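Local coordinates for protein homoaconitase large subunit (Methanocaldococcus jannaschii, PDB 4KP2) that forms the large subunit of a hydro-lyase that converts (R)-homocitrate to homoisocitrate through cis-homoaconitate, using a [4Fe-4S] cluster, at residues His120-Ala124 with Glu125-Leu129; Ser70-Pro74 with Asp75-Val79; Ile286-Thr289 with Asp290-Glu293. All coordinates share one frame; numbering follows the deposited sequence.

Interaction 1: residues His120-Ala124 with Glu125-Leu129; sequences HQILA and ENYVL
Glu-125 folds back over the preceding turn of helix 119-126 and meets Gln-121. Its CB lies 3.4 Å from Gln-121 O. CG follows the same carbonyl more closely, at 3.2 Å from Gln-121 O. From CG the chain runs straight out (chi2 -179°), which carries CD past that oxygen to the amide of Gln-121. There OE2 accepts a hydrogen bond from Gln-121 NE2 at 3.1 Å. The bond is nearly straight, 172° at the hydrogen. The donor points within its own amide plane but meets OE2 on the anti side, tilted out of the carboxylate plane. The amide and carboxylate planes stand 82° apart. The other oxygen, OE1, is hydrogen-bonded to Ser-355, and Gln-121 OE1 is hydrogen-bonded to Arg-327.

On the backbone, Leu-123 O takes a straight bond from Val-128 N (2.9 Å) and a weak one from Tyr-127 N. This ties Tyr-127 and Val-128 back to Leu-123. Leu-123 CG packs on Val-128 CG2 at 3.9 Å, and its CD1 comes obliquely to CD2 of the Tyr-127 ring, also at 3.9 Å. The Ile-122 side chain lies beside the ring, pointing the same way, and its CG2 touches Tyr-127 CE2 at 4.1 Å. Tyr-127 OH is hydrogen-bonded to His-112.

With an alanine at Glu-125, Gln-121 NE2 and Ser-355 OG would probably lose their shared partner, and the glutamine amide could turn more easily. With one carboxylate oxygen on the glutamine and the other on the serine, the buried polar end of Glu-125 is gripped at both atoms. Together with Arg-327 it holds the amide of Gln-121 in place, consistent with an ordered surrounding for the nearby predicted cluster ligand Cys-323.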
ATOM      1  N   HIS A 120      13.169   4.594  11.955  1.00 39.08           N
ATOM      2  CA  HIS A 120      14.483   4.109  12.359  1.00 38.85           C
ATOM      3  C   HIS A 120      15.403   3.913  11.160  1.00 43.47           C
ATOM      4  O   HIS A 120      16.611   4.127  11.253  1.00 53.52           O
ATOM      5  CB  HIS A 120      14.355   2.802  13.141  1.00 40.37           C
ATOM      6  CG  HIS A 120      13.587   2.938  14.419  1.00 45.70           C
ATOM      7  ND1 HIS A 120      13.663   4.059  15.213  1.00 47.16           N
ATOM      8  CD2 HIS A 120      12.724   2.095  15.032  1.00 46.10           C
ATOM      9  CE1 HIS A 120      12.880   3.902  16.268  1.00 47.36           C
ATOM     10  NE2 HIS A 120      12.300   2.720  16.181  1.00 48.81           N
ATOM     11  N   GLN A 121      14.827   3.504  10.034  1.00 41.41           N
ATOM     12  CA  GLN A 121      15.601   3.294   8.818  1.00 40.73           C
ATOM     13  C   GLN A 121      16.101   4.622   8.257  1.00 44.50           C
ATOM     14  O   GLN A 121      17.250   4.732   7.834  1.00 41.80           O
ATOM     15  CB  GLN A 121      14.770   2.553   7.770  1.00 40.58           C
ATOM     16  CG  GLN A 121      15.538   2.210   6.505  1.00 38.64           C
ATOM     17  CD  GLN A 121      16.679   1.243   6.754  1.00 40.44           C
ATOM     18  OE1 GLN A 121      16.629   0.426   7.675  1.00 27.29           O
ATOM     19  NE2 GLN A 121      17.720   1.331   5.933  1.00 45.51           N
ATOM     20  N   ILE A 122      15.227   5.624   8.256  1.00 45.80           N
ATOM     21  CA  ILE A 122      15.592   6.967   7.818  1.00 47.30           C
ATOM     22  C   ILE A 122      16.676   7.538   8.724  1.00 52.24           C
ATOM     23  O   ILE A 122      17.643   8.144   8.257  1.00 52.18           O
ATOM     24  CB  ILE A 122      14.374   7.911   7.831  1.00 42.06           C
ATOM     25  CG1 ILE A 122      13.357   7.484   6.773  1.00 45.51           C
ATOM     26  CG2 ILE A 122      14.802   9.352   7.596  1.00 43.64           C
ATOM     27  CD1 ILE A 122      12.117   8.348   6.740  1.00 48.47           C
ATOM     28  N   LEU A 123      16.509   7.324  10.025  1.00 49.47           N
ATOM     29  CA  LEU A 123      17.446   7.826  11.022  1.00 50.61           C
ATOM     30  C   LEU A 123      18.826   7.202  10.834  1.00 52.98           C
ATOM     31  O   LEU A 123      19.848   7.846  11.072  1.00 52.37           O
ATOM     32  CB  LEU A 123      16.922   7.529  12.428  1.00 46.38           C
ATOM     33  CG  LEU A 123      17.008   8.652  13.461  1.00 47.81           C
ATOM     34  CD1 LEU A 123      16.303   9.893  12.945  1.00 50.48           C
ATOM     35  CD2 LEU A 123      16.400   8.203  14.779  1.00 42.57           C
ATOM     36  N   ALA A 124      18.845   5.946  10.403  1.00 47.46           N
ATOM     37  CA  ALA A 124      20.094   5.231  10.174  1.00 50.78           C
ATOM     38  C   ALA A 124      20.717   5.617   8.838  1.00 51.26           C
ATOM     39  O   ALA A 124      21.922   5.461   8.635  1.00 57.36           O
ATOM     40  CB  ALA A 124      19.862   3.730  10.233  1.00 45.16           C
ATOM     41  N   GLU A 125      19.891   6.124   7.930  1.00 53.05           N
ATOM     42  CA  GLU A 125      20.346   6.436   6.581  1.00 58.22           C
ATOM     43  C   GLU A 125      20.937   7.832   6.431  1.00 59.38           C
ATOM     44  O   GLU A 125      21.598   8.115   5.433  1.00 62.49           O
ATOM     45  CB  GLU A 125      19.208   6.263   5.573  1.00 53.54           C
ATOM     46  CG  GLU A 125      18.939   4.827   5.168  1.00 50.77           C
ATOM     47  CD  GLU A 125      17.826   4.717   4.146  1.00 54.42           C
ATOM     48  OE1 GLU A 125      17.303   5.768   3.718  1.00 39.46           O
ATOM     49  OE2 GLU A 125      17.472   3.580   3.772  1.00 53.10           O
ATOM     50  N   ASN A 126      20.704   8.706   7.407  1.00 55.82           N
ATOM     51  CA  ASN A 126      21.104  10.101   7.241  1.00 56.60           C
ATOM     52  C   ASN A 126      21.258  10.917   8.525  1.00 56.71           C
ATOM     53  O   ASN A 126      21.353  12.143   8.470  1.00 61.50           O
ATOM     54  CB  ASN A 126      20.124  10.808   6.296  1.00 63.01           C
ATOM     55  CG  ASN A 126      20.771  11.939   5.521  1.00 65.86           C
ATOM     56  OD1 ASN A 126      20.672  13.105   5.903  1.00 64.34           O
ATOM     57  ND2 ASN A 126      21.437  11.600   4.424  1.00 67.75           N
ATOM     58  N   TYR A 127      21.295  10.258   9.680  1.00 51.95           N
ATOM     59  CA  TYR A 127      21.362  11.002  10.938  1.00 48.67           C
ATOM     60  C   TYR A 127      22.284  10.414  12.006  1.00 47.20           C
ATOM     61  O   TYR A 127      23.237  11.067  12.432  1.00 51.30           O
ATOM     62  CB  TYR A 127      19.958  11.206  11.515  1.00 51.37           C
ATOM     63  CG  TYR A 127      19.059  12.057  10.648  1.00 51.60           C
ATOM     64  CD1 TYR A 127      19.223  13.434  10.590  1.00 52.89           C
ATOM     65  CD2 TYR A 127      18.046  11.485   9.891  1.00 50.05           C
ATOM     66  CE1 TYR A 127      18.406  14.218   9.800  1.00 52.86           C
ATOM     67  CE2 TYR A 127      17.222  12.262   9.098  1.00 55.13           C
ATOM     68  CZ  TYR A 127      17.408  13.628   9.056  1.00 52.76           C
ATOM     69  OH  TYR A 127      16.592  14.408   8.269  1.00 48.67           O
ATOM     70  N   VAL A 128      21.994   9.191  12.439  1.00 48.30           N
ATOM     71  CA  VAL A 128      22.680   8.591  13.585  1.00 44.55           C
ATOM     72  C   VAL A 128      24.192   8.437  13.418  1.00 46.99           C
ATOM     73  O   VAL A 128      24.664   7.656  12.592  1.00 49.53           O
ATOM     74  CB  VAL A 128      22.082   7.218  13.944  1.00 44.62           C
ATOM     75  CG1 VAL A 128      22.840   6.603  15.109  1.00 45.72           C
ATOM     76  CG2 VAL A 128      20.605   7.352  14.278  1.00 47.30           C
ATOM     77  N   LEU A 129      24.941   9.183  14.224  1.00 50.28           N
ATOM     78  CA  LEU A 129      26.395   9.064  14.265  1.00 47.78           C
ATOM     79  C   LEU A 129      26.817   8.322  15.527  1.00 44.91           C
ATOM     80  O   LEU A 129      26.084   8.314  16.513  1.00 46.50           O
ATOM     81  CB  LEU A 129      27.047  10.448  14.231  1.00 44.72           C
ATOM     82  CG  LEU A 129      27.027  11.195  12.899  1.00 44.03           C
ATOM     83  CD1 LEU A 129      27.676  12.562  13.052  1.00 43.18           C
ATOM     84  CD2 LEU A 129      27.733  10.384  11.829  1.00 47.02           C
TER

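Interaction 2: residues Ser70-Pro74 with Asp75-Val79; sequences SVWNP and DKIVV
Trp-72 lies across two residues of the following turn, Lys-76 and Ile-77. The far end of its six-membered ring does the touching. CZ2 comes to 3.5 Å from Lys-76 CB, and CZ3 to 3.7 Å from Ile-77 CG1. Both carbons approach the ring obliquely. The lysine chain stands at about a right angle to the indole, while the isoleucine crosses it at a slant. Ile-77 also reaches back to Val-71, with its CD1 3.8 Å from Val-71 CB.

Asn-73 CB lies over one face of the indole, near its rim, and the amide reaches the backbone of the turn. With CG anti to the backbone N (chi1 -164°), OD1 comes to 3.0 Å from Asp-75 N. That bond is weak and bent, and closes an Asx turn; a second weak one comes from Lys-76 N. Lys-76 bends at chi2, laying its CD against the same amide, 3.4 Å from Asn-73 ND2.

The backbone adds two successive turn bonds, Lys-76 N to Asn-73 O (3.1 Å) and Ile-77 N to Pro-74 O (3.1 Å). This is the short 3-10 turn leading into strand 77-80.

Two backbone bonds, helped by the two weak ones to Asn-73 OD1, hold the turn. Apolar contact does the rest: Trp-72 and Val-71 pack on Ile-77 at the strand's entry, and Lys-76 packs on Trp-72 and the Asn-73 amide.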
ATOM      1  N   SER A  70       8.425  26.349  23.078  1.00 52.43           N
ATOM      2  CA  SER A  70       9.493  26.333  22.091  1.00 52.88           C
ATOM      3  C   SER A  70      10.294  25.040  22.165  1.00 55.60           C
ATOM      4  O   SER A  70      10.400  24.425  23.227  1.00 56.96           O
ATOM      5  CB  SER A  70      10.428  27.525  22.302  1.00 59.39           C
ATOM      6  OG  SER A  70      11.054  27.456  23.573  1.00 57.82           O
ATOM      7  N   VAL A  71      10.851  24.631  21.031  1.00 57.72           N
ATOM      8  CA  VAL A  71      11.760  23.494  20.999  1.00 54.27           C
ATOM      9  C   VAL A  71      13.184  23.998  21.181  1.00 54.74           C
ATOM     10  O   VAL A  71      13.492  25.144  20.847  1.00 55.95           O
ATOM     11  CB  VAL A  71      11.646  22.703  19.682  1.00 51.49           C
ATOM     12  CG1 VAL A  71      10.270  22.065  19.565  1.00 46.61           C
ATOM     13  CG2 VAL A  71      11.930  23.602  18.490  1.00 55.63           C
ATOM     14  N   TRP A  72      14.051  23.147  21.718  1.00 54.95           N
ATOM     15  CA  TRP A  72      15.412  23.565  22.029  1.00 55.11           C
ATOM     16  C   TRP A  72      16.288  23.654  20.782  1.00 56.76           C
ATOM     17  O   TRP A  72      17.066  24.591  20.635  1.00 62.33           O
ATOM     18  CB  TRP A  72      16.039  22.651  23.089  1.00 47.31           C
ATOM     19  CG  TRP A  72      16.980  21.618  22.548  1.00 55.94           C
ATOM     20  CD1 TRP A  72      18.341  21.688  22.517  1.00 52.81           C
ATOM     21  CD2 TRP A  72      16.629  20.361  21.957  1.00 54.66           C
ATOM     22  NE1 TRP A  72      18.862  20.551  21.947  1.00 54.97           N
ATOM     23  CE2 TRP A  72      17.830  19.721  21.595  1.00 49.33           C
ATOM     24  CE3 TRP A  72      15.416  19.713  21.704  1.00 48.72           C
ATOM     25  CZ2 TRP A  72      17.856  18.466  20.992  1.00 48.23           C
ATOM     26  CZ3 TRP A  72      15.442  18.466  21.103  1.00 50.43           C
ATOM     27  CH2 TRP A  72      16.653  17.857  20.754  1.00 49.86           C
ATOM     28  N   ASN A  73      16.146  22.691  19.876  1.00 54.57           N
ATOM     29  CA  ASN A  73      16.964  22.661  18.669  1.00 55.58           C
ATOM     30  C   ASN A  73      16.288  21.875  17.551  1.00 53.01           C
ATOM     31  O   ASN A  73      16.318  20.646  17.551  1.00 56.80           O
ATOM     32  CB  ASN A  73      18.341  22.065  18.975  1.00 57.39           C
ATOM     33  CG  ASN A  73      19.363  22.352  17.887  1.00 62.25           C
ATOM     34  OD1 ASN A  73      19.034  22.408  16.701  1.00 67.34           O
ATOM     35  ND2 ASN A  73      20.614  22.536  18.291  1.00 58.74           N
ATOM     36  N   PRO A  74      15.680  22.589  16.591  1.00 57.14           N
ATOM     37  CA  PRO A  74      14.982  21.989  15.448  1.00 56.84           C
ATOM     38  C   PRO A  74      15.894  21.107  14.602  1.00 49.21           C
ATOM     39  O   PRO A  74      15.440  20.097  14.063  1.00 53.61           O
ATOM     40  CB  PRO A  74      14.540  23.207  14.632  1.00 57.41           C
ATOM     41  CG  PRO A  74      14.469  24.317  15.616  1.00 56.61           C
ATOM     42  CD  PRO A  74      15.586  24.059  16.581  1.00 62.84           C
ATOM     43  N   ASP A  75      17.163  21.487  14.488  1.00 50.87           N
ATOM     44  CA  ASP A  75      18.124  20.725  13.696  1.00 54.21           C
ATOM     45  C   ASP A  75      18.391  19.350  14.301  1.00 49.88           C
ATOM     46  O   ASP A  75      18.744  18.408  13.589  1.00 46.63           O
ATOM     47  CB  ASP A  75      19.436  21.499  13.556  1.00 54.02           C
ATOM     48  CG  ASP A  75      19.274  22.785  12.774  1.00 55.99           C
ATOM     49  OD1 ASP A  75      18.131  23.279  12.675  1.00 62.10           O
ATOM     50  OD2 ASP A  75      20.288  23.303  12.261  1.00 54.06           O
ATOM     51  N   LYS A  76      18.222  19.241  15.615  1.00 54.16           N
ATOM     52  CA  LYS A  76      18.434  17.980  16.315  1.00 52.77           C
ATOM     53  C   LYS A  76      17.155  17.149  16.389  1.00 54.78           C
ATOM     54  O   LYS A  76      17.146  16.065  16.970  1.00 55.99           O
ATOM     55  CB  LYS A  76      18.967  18.232  17.727  1.00 55.48           C
ATOM     56  CG  LYS A  76      20.484  18.208  17.855  1.00 55.77           C
ATOM     57  CD  LYS A  76      21.136  19.400  17.177  1.00 59.92           C
ATOM     58  CE  LYS A  76      22.635  19.412  17.433  1.00 59.44           C
ATOM     59  NZ  LYS A  76      22.947  19.452  18.890  1.00 61.22           N
ATOM     60  N   ILE A  77      16.078  17.660  15.800  1.00 49.85           N
ATOM     61  CA  ILE A  77      14.789  16.976  15.833  1.00 51.37           C
ATOM     62  C   ILE A  77      14.427  16.382  14.473  1.00 50.23           C
ATOM     63  O   ILE A  77      14.551  17.045  13.445  1.00 58.11           O
ATOM     64  CB  ILE A  77      13.663  17.925  16.287  1.00 50.30           C
ATOM     65  CG1 ILE A  77      13.973  18.494  17.671  1.00 44.19           C
ATOM     66  CG2 ILE A  77      12.324  17.204  16.303  1.00 50.10           C
ATOM     67  CD1 ILE A  77      12.953  19.496  18.159  1.00 45.05           C
ATOM     68  N   VAL A  78      13.981  15.129  14.476  1.00 44.85           N
ATOM     69  CA  VAL A  78      13.587  14.449  13.247  1.00 48.85           C
ATOM     70  C   VAL A  78      12.159  13.915  13.338  1.00 43.99           C
ATOM     71  O   VAL A  78      11.796  13.251  14.308  1.00 39.26           O
ATOM     72  CB  VAL A  78      14.543  13.282  12.918  1.00 51.40           C
ATOM     73  CG1 VAL A  78      14.063  12.526  11.686  1.00 43.91           C
ATOM     74  CG2 VAL A  78      15.963  13.794  12.716  1.00 49.14           C
ATOM     75  N   VAL A  79      11.352  14.210  12.325  1.00 41.70           N
ATOM     76  CA  VAL A  79       9.986  13.702  12.261  1.00 43.96           C
ATOM     77  C   VAL A  79       9.768  12.907  10.978  1.00 44.43           C
ATOM     78  O   VAL A  79      10.054  13.390   9.883  1.00 46.03           O
ATOM     79  CB  VAL A  79       8.952  14.842  12.335  1.00 38.24           C
ATOM     80  CG1 VAL A  79       7.541  14.285  12.239  1.00 39.19           C
ATOM     81  CG2 VAL A  79       9.128  15.635  13.619  1.00 39.10           C
TER

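Interaction 3: residues Ile286-Thr289 with Asp290-Glu293; sequences IDIT and DMEE
Asp-290 and Thr-289 meet side by side at a surface turn, their side chains pointing the same way. Asp-290 CG sits beside the backbone N (chi1 -58°), and this turns the carboxylate back over the preceding peptide. Its OD1 lies 3.4 Å from Thr-289 CG2 and 3.3 Å from Thr-289 C. The contact is van der Waals only, as no hydrogen bond joins the two segments.

Next comes Met-291, whose side chain points back at 286-289. Its CB rests 3.6 Å from Ile-288 O. CG leaves anti to the backbone N (chi1 -178°), and the chain stays extended until it bends at chi3. The sulfur SD passes Asp-287 O at 4.2 Å. The methyl CE then reaches Ile-288 CG1 at 3.7 Å, the two side chains crossing at a slant. Both also lean on Val-187. Ile-288 touches Ile-192 and Met-291 touches Arg-195, both of helix 189-200. Asn-184 ND2 hydrogen-bonds to Ile-288 O and, weakly, to Met-291 O.

Glu-292 and Glu-293 lead the chain onward. Glu-293 makes a salt bridge to Lys-425, which ties this end of the loop to the helix 424-433.

Ile-288 and Met-291 have CA atoms 5.1 Å apart. Such a close return over four residues is typical of a beta turn, here without a hydrogen bond between Ile-288 O and Met-291 N. It lies in the loop joining strand 282-286 of the mixed sheet to strand 294-296.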
ATOM      1  N   ILE A 286      27.209 -17.428  22.478  1.00 62.22           N
ATOM      2  CA  ILE A 286      26.266 -18.191  21.673  1.00 69.61           C
ATOM      3  C   ILE A 286      26.953 -18.991  20.572  1.00 72.00           C
ATOM      4  O   ILE A 286      27.680 -18.437  19.751  1.00 64.86           O
ATOM      5  CB  ILE A 286      25.208 -17.274  21.031  1.00 66.92           C
ATOM      6  CG1 ILE A 286      24.399 -16.555  22.111  1.00 68.75           C
ATOM      7  CG2 ILE A 286      24.291 -18.074  20.124  1.00 68.05           C
ATOM      8  CD1 ILE A 286      23.645 -17.487  23.032  1.00 64.28           C
ATOM      9  N   ASP A 287      26.718 -20.300  20.568  1.00 75.60           N
ATOM     10  CA  ASP A 287      27.204 -21.163  19.501  1.00 77.98           C
ATOM     11  C   ASP A 287      26.358 -20.947  18.252  1.00 76.27           C
ATOM     12  O   ASP A 287      25.147 -20.749  18.342  1.00 83.55           O
ATOM     13  CB  ASP A 287      27.150 -22.630  19.929  1.00 88.78           C
ATOM     14  CG  ASP A 287      25.772 -23.046  20.411  1.00 98.13           C
ATOM     15  OD1 ASP A 287      25.025 -22.171  20.903  1.00 92.40           O
ATOM     16  OD2 ASP A 287      25.437 -24.244  20.303  1.00 95.70           O
ATOM     17  N   ILE A 288      26.997 -20.986  17.088  1.00 70.46           N
ATOM     18  CA  ILE A 288      26.307 -20.698  15.838  1.00 71.90           C
ATOM     19  C   ILE A 288      26.722 -21.666  14.730  1.00 78.72           C
ATOM     20  O   ILE A 288      26.059 -21.760  13.697  1.00 75.67           O
ATOM     21  CB  ILE A 288      26.580 -19.247  15.382  1.00 70.08           C
ATOM     22  CG1 ILE A 288      25.547 -18.791  14.350  1.00 81.37           C
ATOM     23  CG2 ILE A 288      27.990 -19.109  14.836  1.00 72.07           C
ATOM     24  CD1 ILE A 288      25.897 -17.481  13.688  1.00 69.89           C
ATOM     25  N   THR A 289      27.815 -22.388  14.959  1.00 79.92           N
ATOM     26  CA  THR A 289      28.392 -23.268  13.944  1.00 74.36           C
ATOM     27  C   THR A 289      27.406 -24.313  13.430  1.00 70.25           C
ATOM     28  O   THR A 289      27.111 -24.362  12.235  1.00 73.04           O
ATOM     29  CB  THR A 289      29.649 -23.983  14.471  1.00 75.71           C
ATOM     30  OG1 THR A 289      30.615 -23.010  14.887  1.00 66.73           O
ATOM     31  CG2 THR A 289      30.254 -24.861  13.387  1.00 68.54           C
ATOM     32  N   ASP A 290      26.897 -25.143  14.334  1.00 70.25           N
ATOM     33  CA  ASP A 290      25.953 -26.189  13.959  1.00 78.43           C
ATOM     34  C   ASP A 290      24.539 -25.853  14.427  1.00 79.31           C
ATOM     35  O   ASP A 290      23.860 -26.685  15.029  1.00 74.65           O
ATOM     36  CB  ASP A 290      26.391 -27.537  14.533  1.00 72.24           C
ATOM     37  CG  ASP A 290      27.781 -27.938  14.079  1.00 77.58           C
ATOM     38  OD1 ASP A 290      28.191 -27.529  12.972  1.00 74.08           O
ATOM     39  OD2 ASP A 290      28.465 -28.664  14.831  1.00 79.74           O
ATOM     40  N   MET A 291      24.104 -24.631  14.143  1.00 81.43           N
ATOM     41  CA  MET A 291      22.787 -24.167  14.559  1.00 75.95           C
ATOM     42  C   MET A 291      21.814 -24.155  13.388  1.00 74.70           C
ATOM     43  O   MET A 291      22.163 -23.738  12.284  1.00 69.22           O
ATOM     44  CB  MET A 291      22.887 -22.766  15.163  1.00 71.27           C
ATOM     45  CG  MET A 291      21.566 -22.209  15.667  1.00 69.66           C
ATOM     46  SD  MET A 291      21.667 -20.459  16.082  1.00 79.35           S
ATOM     47  CE  MET A 291      22.010 -19.750  14.472  1.00 69.61           C
ATOM     48  N   GLU A 292      20.591 -24.615  13.634  1.00 68.50           N
ATOM     49  CA  GLU A 292      19.544 -24.577  12.621  1.00 68.01           C
ATOM     50  C   GLU A 292      18.975 -23.170  12.509  1.00 66.12           C
ATOM     51  O   GLU A 292      19.276 -22.301  13.328  1.00 64.51           O
ATOM     52  CB  GLU A 292      18.420 -25.556  12.965  1.00 68.75           C
ATOM     53  CG  GLU A 292      18.850 -27.011  13.041  1.00 72.08           C
ATOM     54  CD  GLU A 292      17.672 -27.954  13.211  1.00 74.85           C
ATOM     55  OE1 GLU A 292      17.521 -28.529  14.310  1.00 74.12           O
ATOM     56  OE2 GLU A 292      16.897 -28.119  12.246  1.00 73.46           O
ATOM     57  N   GLU A 293      18.149 -22.949  11.492  1.00 59.14           N
ATOM     58  CA  GLU A 293      17.469 -21.671  11.329  1.00 62.24           C
ATOM     59  C   GLU A 293      16.361 -21.520  12.368  1.00 58.91           C
ATOM     60  O   GLU A 293      15.831 -22.512  12.870  1.00 55.47           O
ATOM     61  CB  GLU A 293      16.924 -21.528   9.908  1.00 60.77           C
ATOM     62  CG  GLU A 293      17.978 -21.110   8.895  1.00 60.00           C
ATOM     63  CD  GLU A 293      17.732 -21.694   7.521  1.00 66.71           C
ATOM     64  OE1 GLU A 293      17.915 -22.918   7.358  1.00 64.84           O
ATOM     65  OE2 GLU A 293      17.357 -20.932   6.605  1.00 68.49           O
TER

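Interactions 1 and 2 are neighbours, with centres about 15 Å apart. Val-78, in the strand part of interaction 2, joins them. Its CG1 packs on Leu-123 CD1 at 3.7 Å, and its CG2 on Tyr-127 CE1 at 3.8 Å. Helix 119-126 thus lies against the parallel sheet that contains strand 77-80. Interaction 1 is the one near the cluster site: the side chain of Gln-121 is about 6 Å from that of Cys-323, a predicted [4Fe-4S] ligand. Interactions 2 and 3 are surface turns away from it. Interaction 3 lies across the chain's centre, about 31 Å from interaction 1 and about 44 Å from interaction 2, centre to centre.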